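Local coordinates for histidine triad (HIT) protein (Clostridium difficile, PDB 4EGU), which is of unknown function but probably acts on nucleotides as a histidine triad enzyme, and binds guanosine monophosphate and a zinc ion, at residues A[24-29]-A[63-68]; A[38-43]-A[104-109]; A[51-56]-A[88-93]. All blocks are in the same frame, centred on the assembly; numbering follows the deposited sequence.

Contact 1: residues A[24-29]-A[63-68]; sequences DDRVLA and VSHIHV
Val27 and Ile66 mark the closest backbone approach, their CA atoms 7.1 Å apart, where the start of strand 27-31 meets helix 61-77. This is an edge of the alpha/beta packing of the HIT fold, in which the helix lies over the antiparallel sheet.

His65 has the largest share of the contact. Its CG is anti to the backbone N (chi1 -171°), and this sends the ring off the helix toward the turn before the strand. There His65 NE2 donates to Asp24 OD2 at 2.7 Å, in a somewhat bent bond. The bond uses the syn lone pair of OD2 and lies in the ring plane. Ring and carboxylate are nearly coplanar, so the carboxylate meets the ring at its edge, near its plane. Tyr22 OH also bonds to OD2. Together the two partners would limit the rotation of the carboxylate.

The other oxygen, Asp24 OD1, is held by the local backbone. Arg26 N donates to Asp24 OD1 at 2.8 Å, which makes an Asx turn. Val27 N donates to the same oxygen. The first donor comes from above the carboxylate plane and the second nearly along the C-O axis. One aspartate thus ties the turn to itself and to the helix.

Val27 CG2 fits beside the ring edge, 3.6 Å from His65 CD2. The same methyl reaches Ile66 CG1 at 4.1 Å, and the two side chains cross at about a right angle. Val43 of the next strand packs on both Val27 and Ile66, continuing this apolar patch into the core. Another face of the helix meets the second subunit, where Ser64 packs on Ser64 of that chain.

Arg26 runs out from the turn and bends at its third torsion. Its guanidinium is within 12° of parallel to the His65 ring, and Arg26 NH1 rests 3.6 Å from His65 CB.

Contact 2: residues A[38-43]-A[104-109]; sequences PYHILV and HILAGK. With 5GP (guanosine-5'-monophosphate), chain C.
Tyr39 pairs with Ala107 and Ile41 with Ile105 as hydrogen-bonded pairs of two antiparallel strands, whose short axes run 164° apart in direction and approach to 4.7 Å. His40-Leu106 and Leu42-His104 are the non-hydrogen-bonded pairs between them. This is the centre of the HIT-fold sheet.

The face bearing His40, Leu42, His104 and Leu106 looks toward the nucleotide. His104 is the last histidine of the predicted histidine triad motif and binds the nucleotide. Here each imidazole receives a leucine methyl over one face. Leu106 CD2 sits over the centre of the His40 ring, 3.5 Å from the centroid, a CH-pi contact. Leu42 CD2 covers the His104 ring, offset toward its rim, at 3.9 Å from the centroid. The two rings meet rim to rim. A chi1 of -174° lays the His40 ring alongside the His104 side chain. His40 NE2 and His104 ND1 share a hydrogen bond of 2.9 Å that is almost straight at 176°. At the far edge, His104 NE2 donates to O3P of the nucleotide at 3.0 Å. His104 is therefore gripped at both ring nitrogens. Its second-shell partner His40 is held in turn through ND1 by Val36 N. Leu42 CD1 reaches the ribose O4'.

On the face of Tyr39, Ile41, Ile105 and Ala107 the bumps are mostly aliphatic. Ile105 CD1 fills the hollow between Ile41 CG2 and Val43 CG2, nearer to the valine at 3.7 Å. Ala107 CB meets Tyr39 CB. The edge of the tyrosine ring lies against Gly108, with Tyr39 CD2 3.7 Å from Gly108 CA. Beyond the strand ends, Pro38 CD lies against Ala107 O and Lys109 CD.

Helix 61-77 covers this face, with Ile73 on Ile41 and Ile70 on Ile105. In the sheet, strand 27-31 flanks strand 39-45 and strand 84-90 flanks strand 103-107.

Contact 3: residues A[51-56]-A[88-93]; sequences SLIDIP and NNCGSD. With 5GP (guanosine-5'-monophosphate), chain C.
Cys90 points its sulfur into the short 3-10 turn at 52-54, which packs against the end of strand 84-90, an outer strand of the HIT-fold sheet within this chain. With chi1 at -174° the sulfur extends from the strand toward the turn. There Cys90 SG meets Ser51 OG at 3.7 Å and Ile53 CG2 at 3.8 Å, with Leu52 CB slightly further off. No direct hydrogen bond joins the two segments.

Ser51 OG instead donates to Asp54 OD2 at 2.8 Å, from above the carboxylate plane. This bond braces the turn across its own ends.

The Leu52 side chain passes Asn88 at a slant, with CB beside OD1. The amide ND2 of Asn88 is bonded to His102 O, which would restrain the rotation of the amide. The nearest atom of the Asn88 side chain is about 3 Å from a bound potassium ion.

The CB of Asn89 points away from the turn, as expected for the residue between Asn88 and Cys90 in a strand. Asn89 ND2 donates to O3P of the nucleotide at 3.0 Å, while OD1 accepts from Arg85 of the second subunit. The strand itself pairs with a strand of that subunit.

A water links the two segments. It accepts from Leu52 N at 2.8 Å, and donates to Asn88 OD1 and, at 3.2 Å, to Asn89 O.

In the fold
From the N terminus, segment 24-29 comes first, and contact 1 closes its loop at residues 63-68 of helix 61-77. Segments 38-43 and 51-56 both leave from inside that loop. Contact 1 therefore crosses contacts 2 and 3. Contact 3 closes at 88-93 and is nested within the loop that contact 2 closes at 104-109. Contact 1 ties the helix to strand 27-31, contact 2 joins the middle strands, and contact 3 fixes a loop to the outer strand 84-90. Contacts 1 and 2 meet where Ala29 CB packs on Ile41 CG2. Contacts 2 and 3 lie about 20 Å apart between centres, yet both reach the nucleotide phosphate.

Contact 1: residues A[24-29]-A[63-68]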
loop_
_atom_site.group_PDB
_atom_site.type_symbol
_atom_site.label_atom_id
_atom_site.label_comp_id
_atom_site.label_asym_id
_atom_site.label_seq_id
_atom_site.Cartn_x
_atom_site.Cartn_y
_atom_site.Cartn_z
ATOM N N ASP A 24 0.258 -16.418 10.866
ATOM C CA ASP A 24 -0.633 -16.512 12.010
ATOM C C ASP A 24 -1.944 -17.140 11.523
ATOM O O ASP A 24 -1.985 -17.750 10.438
ATOM C CB ASP A 24 -0.788 -15.160 12.746
ATOM C CG ASP A 24 -1.502 -14.078 11.931
ATOM O OD1 ASP A 24 -2.174 -14.387 10.943
ATOM O OD2 ASP A 24 -1.376 -12.888 12.338
ATOM N N ASP A 25 -3.006 -17.038 12.316
ATOM C CA ASP A 25 -4.271 -17.656 11.947
ATOM C C ASP A 25 -4.956 -17.027 10.744
ATOM O O ASP A 25 -5.845 -17.647 10.179
ATOM C CB ASP A 25 -5.248 -17.658 13.125
ATOM C CG ASP A 25 -5.619 -16.258 13.612
ATOM O OD1 ASP A 25 -4.829 -15.310 13.454
ATOM O OD2 ASP A 25 -6.723 -16.117 14.181
ATOM N N ARG A 26 -4.550 -15.826 10.346
ATOM C CA ARG A 26 -5.247 -14.963 9.370
ATOM C C ARG A 26 -4.431 -14.622 8.136
ATOM O O ARG A 26 -5.014 -14.286 7.115
ATOM C CB ARG A 26 -5.606 -13.599 9.991
ATOM C CG ARG A 26 -6.771 -13.600 10.954
ATOM C CD ARG A 26 -7.034 -12.193 11.497
ATOM N NE ARG A 26 -7.751 -11.354 10.541
ATOM C CZ ARG A 26 -7.905 -10.038 10.664
ATOM N NH1 ARG A 26 -7.385 -9.396 11.700
ATOM N NH2 ARG A 26 -8.581 -9.360 9.746
ATOM N N VAL A 27 -3.106 -14.559 8.273
ATOM C CA VAL A 27 -2.214 -13.983 7.274
ATOM C C VAL A 27 -0.997 -14.872 7.141
ATOM O O VAL A 27 -0.510 -15.451 8.112
ATOM C CB VAL A 27 -1.801 -12.538 7.692
ATOM C CG1 VAL A 27 -0.608 -12.041 6.890
ATOM C CG2 VAL A 27 -2.979 -11.568 7.534
ATOM N N LEU A 28 -0.490 -14.963 5.921
ATOM C CA LEU A 28 0.764 -15.611 5.607
ATOM C C LEU A 28 1.601 -14.616 4.798
ATOM O O LEU A 28 1.087 -13.897 3.959
ATOM C CB LEU A 28 0.556 -16.884 4.749
ATOM C CG LEU A 28 1.783 -17.660 4.252
ATOM C CD1 LEU A 28 2.452 -18.432 5.370
ATOM C CD2 LEU A 28 1.355 -18.595 3.152
ATOM N N ALA A 29 2.903 -14.609 5.030
ATOM C CA ALA A 29 3.828 -13.880 4.173
ATOM C C ALA A 29 4.895 -14.831 3.691
ATOM O O ALA A 29 5.334 -15.713 4.447
ATOM C CB ALA A 29 4.467 -12.689 4.876
ATOM N N VAL A 63 -6.692 -5.248 6.066
ATOM C CA VAL A 63 -5.591 -4.417 5.571
ATOM C C VAL A 63 -4.769 -3.843 6.741
ATOM O O VAL A 63 -3.538 -3.776 6.655
ATOM C CB VAL A 63 -6.108 -3.329 4.611
ATOM C CG1 VAL A 63 -4.983 -2.403 4.177
ATOM C CG2 VAL A 63 -6.755 -3.981 3.393
ATOM N N SER A 64 -5.407 -3.439 7.832
ATOM C CA SER A 64 -4.655 -2.980 8.986
ATOM C C SER A 64 -3.814 -4.130 9.569
ATOM O O SER A 64 -2.651 -3.919 9.912
ATOM C CB SER A 64 -5.535 -2.309 10.018
ATOM O OG SER A 64 -6.502 -3.161 10.471
ATOM N N HIS A 65 -4.389 -5.331 9.639
ATOM C CA HIS A 65 -3.619 -6.438 10.159
ATOM C C HIS A 65 -2.416 -6.746 9.251
ATOM O O HIS A 65 -1.313 -6.988 9.760
ATOM C CB HIS A 65 -4.473 -7.673 10.381
ATOM C CG HIS A 65 -3.726 -8.741 11.110
ATOM N ND1 HIS A 65 -3.152 -8.556 12.353
ATOM C CD2 HIS A 65 -3.397 -9.992 10.729
ATOM C CE1 HIS A 65 -2.543 -9.671 12.721
ATOM N NE2 HIS A 65 -2.688 -10.563 11.755
ATOM N N ILE A 66 -2.620 -6.711 7.940
ATOM C CA ILE A 66 -1.518 -6.879 7.020
ATOM C C ILE A 66 -0.410 -5.864 7.289
ATOM O O ILE A 66 0.768 -6.202 7.217
ATOM C CB ILE A 66 -2.039 -6.824 5.578
ATOM C CG1 ILE A 66 -2.758 -8.144 5.237
ATOM C CG2 ILE A 66 -0.944 -6.492 4.578
ATOM C CD1 ILE A 66 -3.529 -8.105 3.912
ATOM N N HIS A 67 -0.779 -4.612 7.571
ATOM C CA HIS A 67 0.222 -3.580 7.844
ATOM C C HIS A 67 0.950 -3.768 9.180
ATOM O O HIS A 67 2.139 -3.472 9.261
ATOM C CB HIS A 67 -0.376 -2.193 7.704
ATOM C CG HIS A 67 -0.504 -1.764 6.265
ATOM N ND1 HIS A 67 -1.441 -2.257 5.392
ATOM C CD2 HIS A 67 0.257 -0.914 5.531
ATOM C CE1 HIS A 67 -1.249 -1.705 4.193
ATOM N NE2 HIS A 67 -0.225 -0.881 4.252
ATOM N N VAL A 68 0.270 -4.264 10.218
ATOM C CA VAL A 68 0.976 -4.653 11.433
ATOM C C VAL A 68 2.020 -5.737 11.098
ATOM O O VAL A 68 3.156 -5.674 11.569
ATOM C CB VAL A 68 -0.004 -5.126 12.523
ATOM C CG1 VAL A 68 0.761 -5.775 13.682
ATOM C CG2 VAL A 68 -0.843 -3.950 12.998
#

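Contact 2: residues A[38-43]-A[104-109]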
loop_
_atom_site.group_PDB
_atom_site.type_symbol
_atom_site.label_atom_id
_atom_site.label_comp_id
_atom_site.label_asym_id
_atom_site.label_seq_id
_atom_site.Cartn_x
_atom_site.Cartn_y
_atom_site.Cartn_z
ATOM N N PRO A 38 16.224 -7.288 -2.594
ATOM C CA PRO A 38 16.764 -8.317 -1.687
ATOM C C PRO A 38 15.727 -8.876 -0.738
ATOM O O PRO A 38 15.755 -10.068 -0.451
ATOM C CB PRO A 38 17.866 -7.589 -0.926
ATOM C CG PRO A 38 18.332 -6.601 -1.874
ATOM C CD PRO A 38 17.076 -6.095 -2.583
ATOM N N TYR A 39 14.838 -8.020 -0.245
ATOM C CA TYR A 39 13.591 -8.481 0.366
ATOM C C TYR A 39 12.473 -8.152 -0.629
ATOM O O TYR A 39 12.282 -6.981 -0.993
ATOM C CB TYR A 39 13.314 -7.814 1.728
ATOM C CG TYR A 39 14.431 -8.006 2.722
ATOM C CD1 TYR A 39 14.566 -9.169 3.456
ATOM C CD2 TYR A 39 15.384 -7.012 2.887
ATOM C CE1 TYR A 39 15.635 -9.334 4.335
ATOM C CE2 TYR A 39 16.444 -7.164 3.742
ATOM C CZ TYR A 39 16.571 -8.317 4.461
ATOM O OH TYR A 39 17.653 -8.449 5.303
ATOM N N HIS A 40 11.783 -9.197 -1.088
ATOM C CA HIS A 40 10.586 -9.047 -1.902
ATOM C C HIS A 40 9.605 -10.074 -1.353
ATOM O O HIS A 40 9.708 -11.276 -1.627
ATOM C CB HIS A 40 10.844 -9.247 -3.379
ATOM C CG HIS A 40 9.634 -8.956 -4.206
ATOM N ND1 HIS A 40 9.673 -8.891 -5.576
ATOM C CD2 HIS A 40 8.353 -8.697 -3.850
ATOM C CE1 HIS A 40 8.464 -8.619 -6.027
ATOM N NE2 HIS A 40 7.644 -8.497 -5.001
ATOM N N ILE A 41 8.717 -9.583 -0.493
ATOM C CA ILE A 41 7.857 -10.418 0.321
ATOM C C ILE A 41 6.407 -10.138 -0.047
ATOM O O ILE A 41 6.025 -8.988 -0.216
ATOM C CB ILE A 41 8.123 -10.120 1.814
ATOM C CG1 ILE A 41 9.558 -10.505 2.186
ATOM C CG2 ILE A 41 7.112 -10.837 2.699
ATOM C CD1 ILE A 41 10.066 -9.851 3.469
ATOM N N LEU A 42 5.618 -11.198 -0.169
ATOM C CA LEU A 42 4.181 -11.091 -0.409
ATOM C C LEU A 42 3.463 -11.360 0.908
ATOM O O LEU A 42 3.727 -12.360 1.565
ATOM C CB LEU A 42 3.737 -12.120 -1.439
ATOM C CG LEU A 42 4.258 -11.858 -2.834
ATOM C CD1 LEU A 42 4.190 -13.091 -3.713
ATOM C CD2 LEU A 42 3.410 -10.763 -3.471
ATOM N N VAL A 43 2.531 -10.476 1.263
ATOM C CA VAL A 43 1.732 -10.629 2.463
ATOM C C VAL A 43 0.290 -10.821 2.035
ATOM O O VAL A 43 -0.252 -9.978 1.315
ATOM C CB VAL A 43 1.850 -9.407 3.408
ATOM C CG1 VAL A 43 1.158 -9.705 4.717
ATOM C CG2 VAL A 43 3.314 -9.054 3.660
ATOM N N HIS A 104 2.892 -6.369 -1.706
ATOM C CA HIS A 104 4.327 -6.530 -1.892
ATOM C C HIS A 104 5.069 -5.644 -0.905
ATOM O O HIS A 104 4.749 -4.460 -0.782
ATOM C CB HIS A 104 4.745 -6.074 -3.289
ATOM C CG HIS A 104 4.125 -6.804 -4.429
ATOM N ND1 HIS A 104 4.804 -7.789 -5.112
ATOM C CD2 HIS A 104 2.938 -6.607 -5.071
ATOM C CE1 HIS A 104 4.021 -8.212 -6.092
ATOM N NE2 HIS A 104 2.894 -7.511 -6.095
ATOM N N ILE A 105 6.099 -6.209 -0.265
ATOM C CA ILE A 105 7.086 -5.433 0.472
ATOM C C ILE A 105 8.396 -5.530 -0.302
ATOM O O ILE A 105 8.875 -6.634 -0.559
ATOM C CB ILE A 105 7.367 -5.973 1.888
ATOM C CG1 ILE A 105 6.122 -6.316 2.700
ATOM C CG2 ILE A 105 8.238 -4.970 2.647
ATOM C CD1 ILE A 105 6.475 -7.070 4.001
ATOM N N LEU A 106 8.960 -4.373 -0.650
ATOM C CA LEU A 106 10.293 -4.301 -1.266
ATOM C C LEU A 106 11.232 -3.622 -0.290
ATOM O O LEU A 106 10.916 -2.551 0.228
ATOM C CB LEU A 106 10.270 -3.493 -2.555
ATOM C CG LEU A 106 9.308 -4.004 -3.634
ATOM C CD1 LEU A 106 9.440 -3.130 -4.883
ATOM C CD2 LEU A 106 9.482 -5.452 -3.993
ATOM N N ALA A 107 12.417 -4.190 -0.054
ATOM C CA ALA A 107 13.362 -3.581 0.888
ATOM C C ALA A 107 14.765 -4.129 0.651
ATOM O O ALA A 107 14.971 -5.045 -0.139
ATOM C CB ALA A 107 12.946 -3.837 2.331
ATOM N N GLY A 108 15.726 -3.549 1.370
ATOM C CA GLY A 108 17.087 -4.070 1.407
ATOM C C GLY A 108 18.010 -3.442 0.391
ATOM O O GLY A 108 19.140 -3.879 0.248
ATOM N N LYS A 109 17.531 -2.431 -0.313
ATOM C CA LYS A 109 18.314 -1.668 -1.276
ATOM C C LYS A 109 17.605 -0.328 -1.475
ATOM O O LYS A 109 16.416 -0.177 -1.192
ATOM C CB LYS A 109 18.440 -2.385 -2.632
ATOM C CG LYS A 109 17.147 -2.485 -3.431
ATOM C CD LYS A 109 17.345 -3.156 -4.776
ATOM C CE LYS A 109 17.531 -2.200 -5.867
ATOM N NZ LYS A 109 17.556 -2.888 -7.163
HETATM P P 5GP C . 1.074 -9.225 -9.008
HETATM O O1P 5GP C . 1.813 -8.758 -10.242
HETATM O O2P 5GP C . -0.167 -10.038 -9.255
HETATM O O3P 5GP C . 0.775 -8.086 -8.128
HETATM O "O5'" 5GP C . 2.082 -10.032 -8.116
HETATM C "C5'" 5GP C . 2.056 -11.440 -8.104
HETATM C "C4'" 5GP C . 3.380 -11.960 -7.678
HETATM O "O4'" 5GP C . 3.257 -13.358 -7.407
HETATM C "C3'" 5GP C . 4.485 -11.812 -8.726
HETATM O "O3'" 5GP C . 5.486 -10.906 -8.256
HETATM C "C2'" 5GP C . 5.060 -13.243 -8.862
HETATM O "O2'" 5GP C . 6.470 -13.325 -8.946
HETATM C "C1'" 5GP C . 4.499 -13.955 -7.623
HETATM N N9 5GP C . 4.272 -15.383 -7.792
HETATM C C8 5GP C . 3.553 -15.932 -8.790
HETATM N N7 5GP C . 3.493 -17.269 -8.631
HETATM C C5 5GP C . 4.174 -17.558 -7.503
HETATM C C6 5GP C . 4.446 -18.755 -6.858
HETATM O O6 5GP C . 4.058 -19.886 -7.281
HETATM N N1 5GP C . 5.159 -18.642 -5.726
HETATM C C2 5GP C . 5.604 -17.459 -5.227
HETATM N N2 5GP C . 6.313 -17.495 -4.088
HETATM N N3 5GP C . 5.376 -16.279 -5.824
HETATM C C4 5GP C . 4.653 -16.354 -6.964
#

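Contact 3: residues A[51-56]-A[88-93]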
loop_
_atom_site.group_PDB
_atom_site.type_symbol
_atom_site.label_atom_id
_atom_site.label_comp_id
_atom_site.label_asym_id
_atom_site.label_seq_id
_atom_site.Cartn_x
_atom_site.Cartn_y
_atom_site.Cartn_z
ATOM N N SER A 51 -9.387 -8.840 -4.978
ATOM C CA SER A 51 -8.631 -7.589 -5.074
ATOM C C SER A 51 -9.109 -6.650 -3.980
ATOM O O SER A 51 -10.104 -6.911 -3.312
ATOM C CB SER A 51 -8.846 -6.903 -6.425
ATOM O OG SER A 51 -10.110 -6.277 -6.490
ATOM N N LEU A 52 -8.420 -5.520 -3.844
ATOM C CA LEU A 52 -8.774 -4.518 -2.856
ATOM C C LEU A 52 -10.223 -4.036 -2.979
ATOM O O LEU A 52 -10.901 -3.810 -1.977
ATOM C CB LEU A 52 -7.787 -3.344 -2.968
ATOM C CG LEU A 52 -8.043 -2.159 -2.068
ATOM C CD1 LEU A 52 -8.019 -2.525 -0.613
ATOM C CD2 LEU A 52 -7.006 -1.089 -2.370
ATOM N N ILE A 53 -10.707 -3.856 -4.205
ATOM C CA ILE A 53 -12.076 -3.354 -4.372
ATOM C C ILE A 53 -13.137 -4.370 -3.997
ATOM O O ILE A 53 -14.311 -3.998 -3.884
ATOM C CB ILE A 53 -12.358 -2.785 -5.771
ATOM C CG1 ILE A 53 -12.278 -3.848 -6.863
ATOM C CG2 ILE A 53 -11.454 -1.650 -6.046
ATOM C CD1 ILE A 53 -12.740 -3.308 -8.227
ATOM N N ASP A 54 -12.754 -5.623 -3.808
ATOM C CA ASP A 54 -13.680 -6.669 -3.423
ATOM C C ASP A 54 -13.762 -6.854 -1.907
ATOM O O ASP A 54 -14.524 -7.683 -1.440
ATOM C CB ASP A 54 -13.306 -7.936 -4.163
ATOM C CG ASP A 54 -13.444 -7.750 -5.675
ATOM O OD1 ASP A 54 -14.575 -7.505 -6.138
ATOM O OD2 ASP A 54 -12.423 -7.824 -6.402
ATOM N N ILE A 55 -13.024 -6.048 -1.152
ATOM C CA ILE A 55 -13.126 -6.112 0.304
ATOM C C ILE A 55 -14.238 -5.149 0.746
ATOM O O ILE A 55 -14.126 -3.954 0.508
ATOM C CB ILE A 55 -11.818 -5.701 0.994
ATOM C CG1 ILE A 55 -10.612 -6.500 0.516
ATOM C CG2 ILE A 55 -11.982 -5.872 2.502
ATOM C CD1 ILE A 55 -9.349 -5.931 1.072
ATOM N N PRO A 56 -15.296 -5.660 1.392
ATOM C CA PRO A 56 -16.304 -4.715 1.896
ATOM C C PRO A 56 -15.719 -3.788 2.940
ATOM O O PRO A 56 -14.799 -4.183 3.665
ATOM C CB PRO A 56 -17.378 -5.614 2.516
ATOM C CG PRO A 56 -16.785 -6.934 2.631
ATOM C CD PRO A 56 -15.608 -7.056 1.728
ATOM N N ASN A 88 0.224 -2.391 -3.475
ATOM C CA ASN A 88 -0.911 -3.213 -3.872
ATOM C C ASN A 88 -1.268 -2.884 -5.317
ATOM O O ASN A 88 -1.423 -1.712 -5.671
ATOM C CB ASN A 88 -2.143 -2.989 -2.984
ATOM C CG ASN A 88 -3.302 -3.865 -3.421
ATOM O OD1 ASN A 88 -4.178 -3.431 -4.168
ATOM N ND2 ASN A 88 -3.299 -5.100 -2.989
ATOM N N ASN A 89 -1.410 -3.921 -6.120
ATOM C CA ASN A 89 -1.839 -3.818 -7.503
ATOM C C ASN A 89 -3.279 -4.313 -7.607
ATOM O O ASN A 89 -3.572 -5.454 -7.267
ATOM C CB ASN A 89 -0.942 -4.704 -8.371
ATOM C CG ASN A 89 0.497 -4.258 -8.390
ATOM O OD1 ASN A 89 0.809 -3.078 -8.258
ATOM N ND2 ASN A 89 1.397 -5.212 -8.537
ATOM N N CYS A 90 -4.169 -3.446 -8.086
ATOM C CA CYS A 90 -5.587 -3.763 -8.136
ATOM C C CYS A 90 -6.093 -3.739 -9.574
ATOM O O CYS A 90 -6.154 -2.702 -10.212
ATOM C CB CYS A 90 -6.379 -2.768 -7.287
ATOM S SG CYS A 90 -8.141 -3.210 -7.150
ATOM N N GLY A 91 -6.455 -4.901 -10.088
ATOM C CA GLY A 91 -6.991 -4.974 -11.422
ATOM C C GLY A 91 -5.966 -4.838 -12.521
ATOM O O GLY A 91 -4.760 -4.727 -12.299
ATOM N N SER A 92 -6.477 -4.836 -13.746
ATOM C CA SER A 92 -5.630 -4.980 -14.916
ATOM C C SER A 92 -4.639 -3.847 -15.049
ATOM O O SER A 92 -3.443 -4.064 -15.231
ATOM C CB SER A 92 -6.500 -5.054 -16.188
ATOM O OG SER A 92 -5.701 -4.872 -17.342
ATOM N N ASP A 93 -5.130 -2.622 -14.991
ATOM C CA ASP A 93 -4.264 -1.497 -15.195
ATOM C C ASP A 93 -3.338 -1.245 -13.998
ATOM O O ASP A 93 -2.292 -0.620 -14.161
ATOM C CB ASP A 93 -5.119 -0.297 -15.616
ATOM C CG ASP A 93 -5.575 -0.399 -17.110
ATOM O OD1 ASP A 93 -5.008 -1.223 -17.848
ATOM O OD2 ASP A 93 -6.498 0.320 -17.564
HETATM P P 5GP C . 1.074 -9.225 -9.008
HETATM O O1P 5GP C . 1.813 -8.758 -10.242
HETATM O O2P 5GP C . -0.167 -10.038 -9.255
HETATM O O3P 5GP C . 0.775 -8.086 -8.128
HETATM O "O5'" 5GP C . 2.082 -10.032 -8.116
HETATM C "C5'" 5GP C . 2.056 -11.440 -8.104
HETATM C "C4'" 5GP C . 3.380 -11.960 -7.678
HETATM O "O4'" 5GP C . 3.257 -13.358 -7.407
HETATM C "C3'" 5GP C . 4.485 -11.812 -8.726
HETATM O "O3'" 5GP C . 5.486 -10.906 -8.256
HETATM C "C2'" 5GP C . 5.060 -13.243 -8.862
HETATM O "O2'" 5GP C . 6.470 -13.325 -8.946
HETATM C "C1'" 5GP C . 4.499 -13.955 -7.623
HETATM N N9 5GP C . 4.272 -15.383 -7.792
HETATM C C8 5GP C . 3.553 -15.932 -8.790
HETATM N N7 5GP C . 3.493 -17.269 -8.631
HETATM C C5 5GP C . 4.174 -17.558 -7.503
HETATM C C6 5GP C . 4.446 -18.755 -6.858
HETATM O O6 5GP C . 4.058 -19.886 -7.281
HETATM N N1 5GP C . 5.159 -18.642 -5.726
HETATM C C2 5GP C . 5.604 -17.459 -5.227
HETATM N N2 5GP C . 6.313 -17.495 -4.088
HETATM N N3 5GP C . 5.376 -16.279 -5.824
HETATM C C4 5GP C . 4.653 -16.354 -6.964
HETATM O O HOH W 1 -5.963 -5.265 -5.177
#